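Local coordinates for protein putative glucoamylase (Bacteroides uniformis, PDB 4GL3) that is a putative glucoamylase that probably hydrolyses glycosidic bonds in starch-like or related glucans, its actual substrate not being established, at residues S331-A336 with E389-G394; G60-I65 with S255-D260. All blocks are in the same frame, centred on the assembly; numbering follows the deposited sequence. Where two conformers were deposited one is given.

In the fold
Contacts 1 and 2 lie about 12 Å apart, centre to centre, and both are apolar, but they differ in depth. Contact 2 is fully buried: two long, unbranched selenomethionine side chains meet between helix 54-69 and a long loop. Contact 1, farther from the centre of the chain, is partly buried; in it an aromatic ring meets an isoleucine and a proline, where helix 378-393 packs on the turn joining helices 326-331 and 337-349. Helix 378-393 links the two. It carries Tyr391 of contact 1, and its earlier turns pack on Met62 and Met257 of contact 2. Asn390 ND2 also reaches Met257 O at 2.9 Å, probably as a hydrogen bond, while Tyr335 packs on Tyr256.

Contact 1: residues S331-A336 with E389-G394; sequences SSIPYA and ENYRTG
The Tyr391 ring takes Ile333 over one face: CG1 stands 3.7 Å above the ring plane and toward its rim. This is a CH-pi contact, with CG1 4.1 Å from the centroid of the Tyr391 ring and 25° off its normal. The two side chains run roughly perpendicular, and Ile333 CD1 also reaches Tyr391 CD2 at 3.8 Å. The second ring, that of Tyr335, has Pro334 CG over one face, again off centre. With CG1 anti to the backbone N (chi1 -171°), Ile333 lays its longer branch across the ring, while its CG2 lies 4.0 Å from Tyr391 CB. A branched aliphatic chain suits this place because it covers both the ring and its stem. Pro334 adds its CB, 4.1 Å from Tyr391 CB, and its rigid ring fits the short turn in which Ser332 O accepts from the backbone N of both Tyr335 and Ala336. Were Tyr391 replaced by an alanine, Ile333 CG1 and CD1 would probably lose the aromatic face they rest on, and a gap would probably open between turn and helix. The contact thus ties the last turns of helix 378-393 to the joint between helices 326-331 and 337-349: Ile333 continues onto Leu341 and Met344, Pro334 packs on Met387, and Tyr391 touches Pro337 at the start of helix 337-349.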
loop_
_atom_site.group_PDB
_atom_site.type_symbol
_atom_site.label_atom_id
_atom_site.label_comp_id
_atom_site.label_asym_id
_atom_site.label_seq_id
_atom_site.Cartn_x
_atom_site.Cartn_y
_atom_site.Cartn_z
ATOM N N SER A 331 -4.418 -6.591 -7.217
ATOM C CA SER A 331 -4.596 -5.264 -6.657
ATOM C C SER A 331 -4.762 -4.146 -7.704
ATOM O O SER A 331 -5.109 -3.008 -7.354
ATOM C CB SER A 331 -3.474 -4.935 -5.696
ATOM O OG SER A 331 -3.416 -5.893 -4.650
ATOM N N SER A 332 -4.499 -4.490 -8.965
ATOM C CA SER A 332 -4.665 -3.613 -10.096
ATOM C C SER A 332 -6.076 -3.712 -10.706
ATOM O O SER A 332 -6.328 -3.112 -11.760
ATOM C CB SER A 332 -3.580 -3.920 -11.155
ATOM O OG SER A 332 -2.332 -3.318 -10.779
ATOM N N ILE A 333 -6.968 -4.458 -10.039
ATOM C CA ILE A 333 -8.360 -4.667 -10.469
ATOM C C ILE A 333 -9.125 -3.377 -10.852
ATOM O O ILE A 333 -9.783 -3.384 -11.872
ATOM C CB ILE A 333 -9.174 -5.580 -9.477
ATOM C CG1 ILE A 333 -10.565 -5.960 -10.061
ATOM C CG2 ILE A 333 -9.253 -4.972 -8.077
ATOM C CD1 ILE A 333 -11.169 -7.235 -9.456
ATOM N N PRO A 334 -8.985 -2.255 -10.109
ATOM C CA PRO A 334 -9.770 -1.132 -10.617
ATOM C C PRO A 334 -9.216 -0.560 -11.897
ATOM O O PRO A 334 -9.887 0.172 -12.559
ATOM C CB PRO A 334 -9.693 -0.093 -9.526
ATOM C CG PRO A 334 -8.538 -0.488 -8.657
ATOM C CD PRO A 334 -8.276 -1.938 -8.859
ATOM N N TYR A 335 -7.993 -0.901 -12.243
ATOM C CA TYR A 335 -7.367 -0.317 -13.422
ATOM C C TYR A 335 -7.578 -1.150 -14.678
ATOM O O TYR A 335 -7.614 -0.587 -15.752
ATOM C CB TYR A 335 -5.884 -0.118 -13.187
ATOM C CG TYR A 335 -5.534 0.560 -11.898
ATOM C CD1 TYR A 335 -6.222 1.684 -11.474
ATOM C CD2 TYR A 335 -4.458 0.111 -11.115
ATOM C CE1 TYR A 335 -5.879 2.339 -10.301
ATOM C CE2 TYR A 335 -4.108 0.775 -9.936
ATOM C CZ TYR A 335 -4.823 1.886 -9.544
ATOM O OH TYR A 335 -4.461 2.580 -8.421
ATOM N N ALA A 336 -7.711 -2.470 -14.552
ATOM C CA ALA A 336 -7.956 -3.342 -15.705
ATOM C C ALA A 336 -8.785 -4.521 -15.221
ATOM O O ALA A 336 -8.278 -5.652 -15.108
ATOM C CB ALA A 336 -6.641 -3.807 -16.314
ATOM N N GLU A 389 -12.026 -3.864 -2.962
ATOM C CA GLU A 389 -13.173 -3.085 -2.508
ATOM C C GLU A 389 -13.320 -1.734 -3.259
ATOM O O GLU A 389 -14.444 -1.319 -3.578
ATOM C CB GLU A 389 -13.120 -2.807 -0.992
ATOM C CG GLU A 389 -14.413 -2.246 -0.444
ATOM C CD GLU A 389 -15.584 -3.183 -0.699
ATOM O OE1 GLU A 389 -15.358 -4.408 -0.546
ATOM O OE2 GLU A 389 -16.695 -2.697 -1.035
ATOM N N ASN A 390 -12.209 -1.027 -3.468
ATOM C CA ASN A 390 -12.255 0.189 -4.253
ATOM C C ASN A 390 -12.882 -0.032 -5.638
ATOM O O ASN A 390 -13.707 0.768 -6.073
ATOM C CB ASN A 390 -10.875 0.829 -4.392
ATOM C CG ASN A 390 -10.483 1.624 -3.164
ATOM O OD1 ASN A 390 -11.371 2.126 -2.456
ATOM N ND2 ASN A 390 -9.147 1.754 -2.899
ATOM N N TYR A 391 -12.497 -1.111 -6.311
ATOM C CA TYR A 391 -13.171 -1.493 -7.575
ATOM C C TYR A 391 -14.657 -1.711 -7.376
ATOM O O TYR A 391 -15.444 -1.260 -8.183
ATOM C CB TYR A 391 -12.556 -2.765 -8.159
ATOM C CG TYR A 391 -13.366 -3.405 -9.262
ATOM C CD1 TYR A 391 -13.574 -2.736 -10.465
ATOM C CD2 TYR A 391 -13.950 -4.657 -9.094
ATOM C CE1 TYR A 391 -14.302 -3.302 -11.488
ATOM C CE2 TYR A 391 -14.682 -5.240 -10.128
ATOM C CZ TYR A 391 -14.844 -4.533 -11.307
ATOM O OH TYR A 391 -15.565 -5.052 -12.318
ATOM N N ARG A 392 -15.069 -2.424 -6.333
ATOM C CA ARG A 392 -16.500 -2.749 -6.215
ATOM C C ARG A 392 -17.394 -1.581 -5.729
ATOM O O ARG A 392 -18.500 -1.490 -6.134
ATOM C CB ARG A 392 -16.702 -3.956 -5.280
ATOM C CG ARG A 392 -15.933 -5.228 -5.658
ATOM C CD ARG A 392 -16.068 -6.307 -4.587
ATOM N NE ARG A 392 -17.313 -7.040 -4.752
ATOM C CZ ARG A 392 -17.670 -8.101 -4.027
ATOM N NH1 ARG A 392 -16.911 -8.550 -2.998
ATOM N NH2 ARG A 392 -18.799 -8.706 -4.319
ATOM N N THR A 393 -16.924 -0.739 -4.807
ATOM C CA THR A 393 -17.748 0.329 -4.226
ATOM C C THR A 393 -17.009 1.688 -4.035
ATOM O O THR A 393 -17.618 2.656 -3.622
ATOM C CB THR A 393 -18.245 -0.081 -2.814
ATOM O OG1 THR A 393 -17.109 -0.284 -1.951
ATOM C CG2 THR A 393 -19.159 -1.351 -2.851
ATOM N N GLY A 394 -15.707 1.751 -4.301
ATOM C CA GLY A 394 -14.926 2.955 -4.031
ATOM C C GLY A 394 -14.850 3.336 -2.548
ATOM O O GLY A 394 -14.508 4.471 -2.235
#

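Contact 2: residues G60-I65 with S255-D260; sequences GVMAII and SYMGLD
Met62 and Met257, both built as selenomethionine, meet through the end of one chain and the root of the other, inside what is probably the (alpha/alpha)6 barrel of the six-hairpin glycosidases. Met257 was modelled in two conformers; in the one described, Met62 SE lies 3.8 Å from Met257 CG and equally close to Met257 CB, while Met62 CE follows at 4.0 Å from Met257 CB. In that conformer the contact is a selenium atom and a methyl group laid against two methylenes, with the chains crossing at a slant. Met62 spans the distance from its helix because it is extended at chi2 (179°) and then bends at chi3 (-94°), which lays CE beside the Met257 methylenes. A long, unbranched and pliable chain suits such a bridge, since the nearest CA atoms, those of Met62 and Met257, are 8.4 Å apart.

Around this pair, Val386 of helix 378-393 touches both side chains, and Ile396 of helix 395-401 adds a further apolar neighbour to Met62. The loop itself is held by polar bonds: Glu132 OE2, on helix 124-140, accepts from Gly258 N and weakly from Met257 N, whereas Tyr256 O receives Trp397 NE1. Tyr256 OH bonds His197 ND1, which fixes the far end of that ring. The same ring also meets its own loop: Leu259 O lies in plane at its edge, and Ser255 CB stands 3.9 Å above the plane of the Tyr256 ring, over its centre.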
loop_
_atom_site.group_PDB
_atom_site.type_symbol
_atom_site.label_atom_id
_atom_site.label_comp_id
_atom_site.label_asym_id
_atom_site.label_seq_id
_atom_site.Cartn_x
_atom_site.Cartn_y
_atom_site.Cartn_z
ATOM N N GLY A 60 -3.920 -2.874 7.012
ATOM C CA GLY A 60 -4.780 -3.631 7.918
ATOM C C GLY A 60 -5.936 -2.780 8.446
ATOM O O GLY A 60 -7.065 -3.239 8.503
ATOM N N VAL A 61 -5.639 -1.544 8.832
ATOM C CA VAL A 61 -6.653 -0.582 9.249
ATOM C C VAL A 61 -7.722 -0.421 8.155
ATOM O O VAL A 61 -8.911 -0.455 8.420
ATOM C CB VAL A 61 -5.988 0.749 9.632
ATOM C CG1 VAL A 61 -6.987 1.924 9.646
ATOM C CG2 VAL A 61 -5.282 0.580 10.983
HETATM N N MSE A 62 -7.294 -0.270 6.918
HETATM C CA MSE A 62 -8.232 -0.182 5.808
HETATM C C MSE A 62 -8.993 -1.500 5.599
HETATM O O MSE A 62 -10.189 -1.476 5.309
HETATM C CB MSE A 62 -7.535 0.269 4.533
HETATM C CG MSE A 62 -7.002 1.702 4.657
HETATM SE SE MSE A 62 -6.049 2.466 3.149
HETATM C CE MSE A 62 -4.179 2.081 3.591
ATOM N N ALA A 63 -8.304 -2.631 5.770
ATOM C CA ALA A 63 -8.932 -3.949 5.702
ATOM C C ALA A 63 -10.025 -4.112 6.755
ATOM O O ALA A 63 -11.081 -4.710 6.484
ATOM C CB ALA A 63 -7.889 -5.063 5.823
ATOM N N ILE A 64 -9.819 -3.568 7.950
ATOM C CA ILE A 64 -10.858 -3.633 8.966
ATOM C C ILE A 64 -12.152 -2.904 8.499
ATOM O O ILE A 64 -13.270 -3.429 8.660
ATOM C CB ILE A 64 -10.393 -3.104 10.318
ATOM C CG1 ILE A 64 -9.382 -4.092 10.908
ATOM C CG2 ILE A 64 -11.571 -2.908 11.277
ATOM C CD1 ILE A 64 -8.493 -3.479 11.966
ATOM N N ILE A 65 -12.004 -1.723 7.913
ATOM C CA ILE A 65 -13.157 -0.968 7.411
ATOM C C ILE A 65 -13.892 -1.766 6.311
ATOM O O ILE A 65 -15.133 -1.881 6.349
ATOM C CB ILE A 65 -12.766 0.431 6.886
ATOM C CG1 ILE A 65 -12.049 1.249 8.001
ATOM C CG2 ILE A 65 -14.015 1.171 6.380
ATOM C CD1 ILE A 65 -11.243 2.434 7.448
ATOM N N SER A 255 0.097 4.093 -2.417
ATOM C CA SER A 255 -0.375 5.466 -2.241
ATOM C C SER A 255 -1.812 5.668 -2.731
ATOM O O SER A 255 -2.408 6.682 -2.386
ATOM C CB SER A 255 0.568 6.479 -2.985
ATOM O OG SER A 255 1.882 6.539 -2.418
ATOM N N TYR A 256 -2.371 4.692 -3.467
ATOM C CA TYR A 256 -3.662 4.826 -4.178
ATOM C C TYR A 256 -4.745 3.915 -3.599
ATOM O O TYR A 256 -5.746 3.529 -4.230
ATOM C CB TYR A 256 -3.455 4.607 -5.678
ATOM C CG TYR A 256 -2.332 5.484 -6.143
ATOM C CD1 TYR A 256 -2.496 6.874 -6.218
ATOM C CD2 TYR A 256 -1.072 4.958 -6.410
ATOM C CE1 TYR A 256 -1.453 7.709 -6.608
ATOM C CE2 TYR A 256 -0.014 5.780 -6.782
ATOM C CZ TYR A 256 -0.198 7.153 -6.857
ATOM O OH TYR A 256 0.853 7.963 -7.212
HETATM N N MSE A 257 -4.529 3.591 -2.357
HETATM C CA MSE A 257 -5.482 2.861 -1.540
HETATM C C MSE A 257 -6.547 3.844 -1.027
HETATM O O MSE A 257 -7.751 3.595 -1.093
HETATM C CB MSE A 257 -4.717 2.232 -0.374
HETATM C CG MSE A 257 -5.130 0.875 -0.135
HETATM SE SE MSE A 257 -3.981 -0.499 -0.864
HETATM C CE MSE A 257 -4.119 -1.455 0.866
ATOM N N GLY A 258 -6.077 4.997 -0.536
ATOM C CA GLY A 258 -6.989 6.108 -0.146
ATOM C C GLY A 258 -7.090 7.222 -1.192
ATOM O O GLY A 258 -8.169 7.759 -1.472
ATOM N N LEU A 259 -5.953 7.582 -1.760
ATOM C CA LEU A 259 -5.886 8.570 -2.826
ATOM C C LEU A 259 -6.469 7.936 -4.112
ATOM O O LEU A 259 -5.907 6.981 -4.676
ATOM C CB LEU A 259 -4.429 9.000 -2.999
ATOM C CG LEU A 259 -4.050 10.122 -3.916
ATOM C CD1 LEU A 259 -4.672 11.416 -3.425
ATOM C CD2 LEU A 259 -2.520 10.267 -3.940
ATOM N N ASP A 260 -7.625 8.436 -4.529
ATOM C CA ASP A 260 -8.298 7.967 -5.721
ATOM C C ASP A 260 -7.652 8.601 -6.964
ATOM O O ASP A 260 -7.788 9.804 -7.192
ATOM C CB ASP A 260 -9.799 8.349 -5.634
ATOM C CG ASP A 260 -10.674 7.695 -6.706
ATOM O OD1 ASP A 260 -10.167 7.143 -7.703
ATOM O OD2 ASP A 260 -11.916 7.764 -6.536
#